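Local coordinates for DUF1116 domain-containing protein (Enterococcus faecalis, PDB 3CLQ), which is of unknown function but belongs to the AllG family and is possibly related to a subunit of oxamate carbamoyltransferase, at residues E189-L201 with S228-A240. Residues are numbered along the deposited sequence; the frame is centred on the assembly and turned at random.
Sequences ECHNRNVAGSTLL and SSDYFSGPTWMGA
The N-terminal turn of helix 195-210 packs on the loop leading into helix 234-247, the CA atoms of S198 and S233 4.6 Å apart, with the type I beta turn Y231-G234 packing against its first turns. Here the two segments are joined by a serine pair: S198 OG, beside its own backbone N (chi1 -80°), accepts hydrogen bonds from S233 N at 2.9 Å and S233 OG at 2.8 Å. The same hydroxyl donates to D230 O at 3.0 Å, from above that carbonyl plane. Three bonds thus fix a buried hydroxyl. S233 OG also takes a weak hydrogen bond from W237 NE1. C190 SG sits over one face of W237, 3.9 Å from the five-membered ring centroid, while N194 OD1 lies in plane at the ring's edge and G197 CA packs against W237 CZ2 at 3.6 Å. The N194 amide stands beside the Y231 ring, planes 61° apart, its ND2 bonded weakly to H191 O; Y231 OH hydrogen-bonds to S104 OG. L201 CD1 touches F232 CE2 and meets T236 OG1, hydrogen-bonded to H116 NE2. V195 CG2 lies 3.3 Å from D230 OD1.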
loop_
_atom_site.group_PDB
_atom_site.type_symbol
_atom_site.label_atom_id
_atom_site.label_comp_id
_atom_site.label_asym_id
_atom_site.label_seq_id
_atom_site.Cartn_x
_atom_site.Cartn_y
_atom_site.Cartn_z
ATOM N N GLU B 189 -9.242 -3.515 -1.591
ATOM C CA GLU B 189 -10.119 -4.497 -2.198
ATOM C C GLU B 189 -10.565 -3.975 -3.544
ATOM O O GLU B 189 -11.353 -4.617 -4.245
ATOM C CB GLU B 189 -11.304 -4.838 -1.293
ATOM C CG GLU B 189 -11.877 -3.667 -0.537
ATOM C CD GLU B 189 -12.581 -2.668 -1.439
ATOM O OE1 GLU B 189 -11.890 -1.881 -2.114
ATOM O OE2 GLU B 189 -13.831 -2.652 -1.470
ATOM N N CYS B 190 -10.056 -2.798 -3.893
ATOM C CA CYS B 190 -10.225 -2.209 -5.230
ATOM C C CYS B 190 -11.651 -1.811 -5.619
ATOM O O CYS B 190 -11.968 -1.708 -6.780
ATOM C CB CYS B 190 -9.583 -3.096 -6.318
ATOM S SG CYS B 190 -7.739 -3.272 -6.182
ATOM N N HIS B 191 -12.501 -1.579 -4.636
ATOM C CA HIS B 191 -13.810 -0.995 -4.871
ATOM C C HIS B 191 -13.930 0.206 -3.923
ATOM O O HIS B 191 -13.880 1.358 -4.360
ATOM C CB HIS B 191 -14.893 -2.026 -4.577
ATOM C CG HIS B 191 -16.260 -1.622 -5.022
ATOM N ND1 HIS B 191 -17.172 -2.524 -5.531
ATOM C CD2 HIS B 191 -16.885 -0.418 -5.015
ATOM C CE1 HIS B 191 -18.296 -1.893 -5.823
ATOM N NE2 HIS B 191 -18.149 -0.613 -5.520
ATOM N N ASN B 192 -14.046 -0.075 -2.622
ATOM C CA ASN B 192 -14.229 0.956 -1.600
ATOM C C ASN B 192 -12.931 1.559 -1.054
ATOM O O ASN B 192 -12.853 2.761 -0.813
ATOM C CB ASN B 192 -15.030 0.377 -0.453
ATOM C CG ASN B 192 -16.401 -0.101 -0.896
ATOM O OD1 ASN B 192 -17.279 0.725 -1.195
ATOM N ND2 ASN B 192 -16.602 -1.439 -0.953
ATOM N N ARG B 193 -11.916 0.720 -0.848
ATOM C CA ARG B 193 -10.628 1.188 -0.369
ATOM C C ARG B 193 -9.598 1.013 -1.498
ATOM O O ARG B 193 -9.338 -0.108 -1.940
ATOM C CB ARG B 193 -10.239 0.494 0.947
ATOM C CG ARG B 193 -8.758 0.250 1.148
ATOM C CD ARG B 193 -8.352 -0.144 2.571
ATOM N NE ARG B 193 -8.357 1.042 3.413
ATOM C CZ ARG B 193 -7.302 1.591 4.015
ATOM N NH1 ARG B 193 -6.103 1.064 3.915
ATOM N NH2 ARG B 193 -7.477 2.673 4.745
ATOM N N ASN B 194 -9.036 2.130 -1.966
ATOM C CA ASN B 194 -8.200 2.146 -3.168
ATOM C C ASN B 194 -6.865 2.821 -2.929
ATOM O O ASN B 194 -6.137 3.127 -3.887
ATOM C CB ASN B 194 -8.923 2.869 -4.330
ATOM C CG ASN B 194 -10.046 2.037 -4.935
ATOM O OD1 ASN B 194 -9.820 0.900 -5.376
ATOM N ND2 ASN B 194 -11.254 2.593 -4.965
ATOM N N VAL B 195 -6.543 3.023 -1.649
ATOM C CA VAL B 195 -5.382 3.819 -1.252
ATOM C C VAL B 195 -4.083 3.272 -1.821
ATOM O O VAL B 195 -3.288 4.018 -2.438
ATOM C CB VAL B 195 -5.219 3.939 0.292
ATOM C CG1 VAL B 195 -4.511 5.270 0.628
ATOM C CG2 VAL B 195 -6.554 3.889 0.977
ATOM N N ALA B 196 -3.867 1.976 -1.599
ATOM C CA ALA B 196 -2.628 1.323 -2.023
ATOM C C ALA B 196 -2.481 1.396 -3.539
ATOM O O ALA B 196 -1.463 1.859 -4.054
ATOM C CB ALA B 196 -2.616 -0.091 -1.567
ATOM N N GLY B 197 -3.531 0.970 -4.243
ATOM C CA GLY B 197 -3.560 1.006 -5.699
ATOM C C GLY B 197 -3.311 2.397 -6.221
ATOM O O GLY B 197 -2.589 2.583 -7.197
ATOM N N SER B 198 -3.894 3.388 -5.566
ATOM C CA SER B 198 -3.808 4.744 -6.085
ATOM C C SER B 198 -2.396 5.248 -5.931
ATOM O O SER B 198 -1.833 5.853 -6.843
ATOM C CB SER B 198 -4.812 5.652 -5.383
ATOM O OG SER B 198 -6.108 5.471 -5.949
ATOM N N THR B 199 -1.802 4.941 -4.789
ATOM C CA THR B 199 -0.427 5.313 -4.524
ATOM C C THR B 199 0.563 4.538 -5.392
ATOM O O THR B 199 1.641 5.030 -5.690
ATOM C CB THR B 199 -0.142 5.084 -3.047
ATOM O OG1 THR B 199 -1.221 5.666 -2.317
ATOM C CG2 THR B 199 1.143 5.741 -2.617
ATOM N N LEU B 200 0.212 3.331 -5.803
ATOM C CA LEU B 200 1.099 2.581 -6.677
ATOM C C LEU B 200 1.044 3.123 -8.093
ATOM O O LEU B 200 2.018 3.046 -8.829
ATOM C CB LEU B 200 0.751 1.090 -6.705
ATOM C CG LEU B 200 1.179 0.251 -5.501
ATOM C CD1 LEU B 200 0.409 -1.083 -5.540
ATOM C CD2 LEU B 200 2.702 0.021 -5.390
ATOM N N LEU B 201 -0.103 3.668 -8.467
ATOM C CA LEU B 201 -0.305 4.155 -9.806
ATOM C C LEU B 201 0.334 5.521 -9.989
ATOM O O LEU B 201 0.999 5.746 -10.998
ATOM C CB LEU B 201 -1.795 4.254 -10.088
ATOM C CG LEU B 201 -2.323 3.839 -11.450
ATOM C CD1 LEU B 201 -3.560 4.654 -11.832
ATOM C CD2 LEU B 201 -1.267 4.005 -12.454
ATOM N N SER B 228 -5.328 14.595 -3.661
ATOM C CA SER B 228 -6.411 15.257 -2.958
ATOM C C SER B 228 -7.432 14.206 -2.513
ATOM O O SER B 228 -8.290 14.439 -1.663
ATOM C CB SER B 228 -7.056 16.332 -3.841
ATOM O OG SER B 228 -7.537 15.758 -5.042
ATOM N N SER B 229 -7.319 13.026 -3.083
ATOM C CA SER B 229 -8.272 12.004 -2.783
ATOM C C SER B 229 -7.585 10.696 -3.044
ATOM O O SER B 229 -6.715 10.609 -3.894
ATOM C CB SER B 229 -9.495 12.178 -3.683
ATOM O OG SER B 229 -10.188 10.963 -3.887
ATOM N N ASP B 230 -7.984 9.666 -2.326
ATOM C CA ASP B 230 -7.361 8.375 -2.550
ATOM C C ASP B 230 -8.097 7.555 -3.610
ATOM O O ASP B 230 -7.854 6.378 -3.743
ATOM C CB ASP B 230 -7.167 7.611 -1.237
ATOM C CG ASP B 230 -8.470 7.188 -0.613
ATOM O OD1 ASP B 230 -8.439 6.501 0.459
ATOM O OD2 ASP B 230 -9.522 7.535 -1.196
ATOM N N TYR B 231 -8.955 8.194 -4.391
ATOM C CA TYR B 231 -9.785 7.463 -5.325
ATOM C C TYR B 231 -9.266 7.396 -6.759
ATOM O O TYR B 231 -9.910 6.835 -7.633
ATOM C CB TYR B 231 -11.197 8.072 -5.351
ATOM C CG TYR B 231 -12.193 7.235 -6.126
ATOM C CD1 TYR B 231 -12.528 5.939 -5.698
ATOM C CD2 TYR B 231 -12.781 7.725 -7.287
ATOM C CE1 TYR B 231 -13.439 5.154 -6.404
ATOM C CE2 TYR B 231 -13.703 6.945 -8.022
ATOM C CZ TYR B 231 -14.028 5.662 -7.570
ATOM O OH TYR B 231 -14.925 4.899 -8.287
ATOM N N PHE B 232 -8.115 7.977 -7.028
ATOM C CA PHE B 232 -7.659 8.045 -8.416
ATOM C C PHE B 232 -7.584 6.715 -9.213
ATOM O O PHE B 232 -7.825 6.706 -10.402
ATOM C CB PHE B 232 -6.321 8.781 -8.519
ATOM C CG PHE B 232 -5.909 9.005 -9.915
ATOM C CD1 PHE B 232 -6.620 9.913 -10.716
ATOM C CD2 PHE B 232 -4.894 8.252 -10.482
ATOM C CE1 PHE B 232 -6.289 10.110 -12.051
ATOM C CE2 PHE B 232 -4.545 8.443 -11.811
ATOM C CZ PHE B 232 -5.250 9.380 -12.606
ATOM N N SER B 233 -7.240 5.602 -8.581
ATOM C CA SER B 233 -7.130 4.330 -9.298
ATOM C C SER B 233 -8.433 3.506 -9.334
ATOM O O SER B 233 -8.481 2.422 -9.946
ATOM C CB SER B 233 -6.033 3.481 -8.657
ATOM O OG SER B 233 -6.446 3.062 -7.375
ATOM N N GLY B 234 -9.464 3.999 -8.653
ATOM C CA GLY B 234 -10.751 3.313 -8.593
ATOM C C GLY B 234 -11.251 2.948 -9.978
ATOM O O GLY B 234 -11.482 1.775 -10.270
ATOM N N PRO B 235 -11.438 3.951 -10.848
ATOM C CA PRO B 235 -11.810 3.642 -12.222
ATOM C C PRO B 235 -10.868 2.653 -12.892
ATOM O O PRO B 235 -11.319 1.768 -13.646
ATOM C CB PRO B 235 -11.756 5.012 -12.911
ATOM C CG PRO B 235 -12.169 5.940 -11.815
ATOM C CD PRO B 235 -11.411 5.402 -10.609
ATOM N N THR B 236 -9.579 2.785 -12.604
ATOM C CA THR B 236 -8.582 1.948 -13.228
ATOM C C THR B 236 -8.897 0.470 -12.992
ATOM O O THR B 236 -8.802 -0.348 -13.899
ATOM C CB THR B 236 -7.184 2.310 -12.709
ATOM O OG1 THR B 236 -7.049 3.738 -12.668
ATOM C CG2 THR B 236 -6.093 1.729 -13.603
ATOM N N TRP B 237 -9.310 0.113 -11.789
ATOM C CA TRP B 237 -9.580 -1.291 -11.541
ATOM C C TRP B 237 -10.871 -1.761 -12.219
ATOM O O TRP B 237 -10.975 -2.899 -12.662
ATOM C CB TRP B 237 -9.577 -1.572 -10.043
ATOM C CG TRP B 237 -8.374 -0.960 -9.344
ATOM C CD1 TRP B 237 -8.385 -0.160 -8.214
ATOM C CD2 TRP B 237 -6.999 -1.069 -9.738
ATOM N NE1 TRP B 237 -7.100 0.218 -7.878
ATOM C CE2 TRP B 237 -6.228 -0.323 -8.793
ATOM C CE3 TRP B 237 -6.336 -1.744 -10.774
ATOM C CZ2 TRP B 237 -4.826 -0.239 -8.863
ATOM C CZ3 TRP B 237 -4.957 -1.642 -10.860
ATOM C CH2 TRP B 237 -4.210 -0.890 -9.902
HETATM N N MSE B 238 -11.839 -0.873 -12.332
HETATM C CA MSE B 238 -13.082 -1.210 -13.016
HETATM C C MSE B 238 -12.737 -1.585 -14.432
HETATM O O MSE B 238 -13.237 -2.581 -14.983
HETATM C CB MSE B 238 -14.076 -0.040 -12.987
HETATM C CG MSE B 238 -14.631 0.214 -11.591
HETATM SE SE MSE B 238 -15.626 1.881 -11.344
HETATM C CE MSE B 238 -15.636 1.932 -9.370
ATOM N N GLY B 239 -11.835 -0.793 -14.999
ATOM C CA GLY B 239 -11.452 -0.947 -16.395
ATOM C C GLY B 239 -10.699 -2.239 -16.598
ATOM O O GLY B 239 -10.898 -2.927 -17.610
ATOM N N ALA B 240 -9.837 -2.552 -15.626
ATOM C CA ALA B 240 -9.123 -3.803 -15.597
ATOM C C ALA B 240 -10.109 -4.946 -15.615
ATOM O O ALA B 240 -10.051 -5.805 -16.498
ATOM C CB ALA B 240 -8.295 -3.883 -14.354
#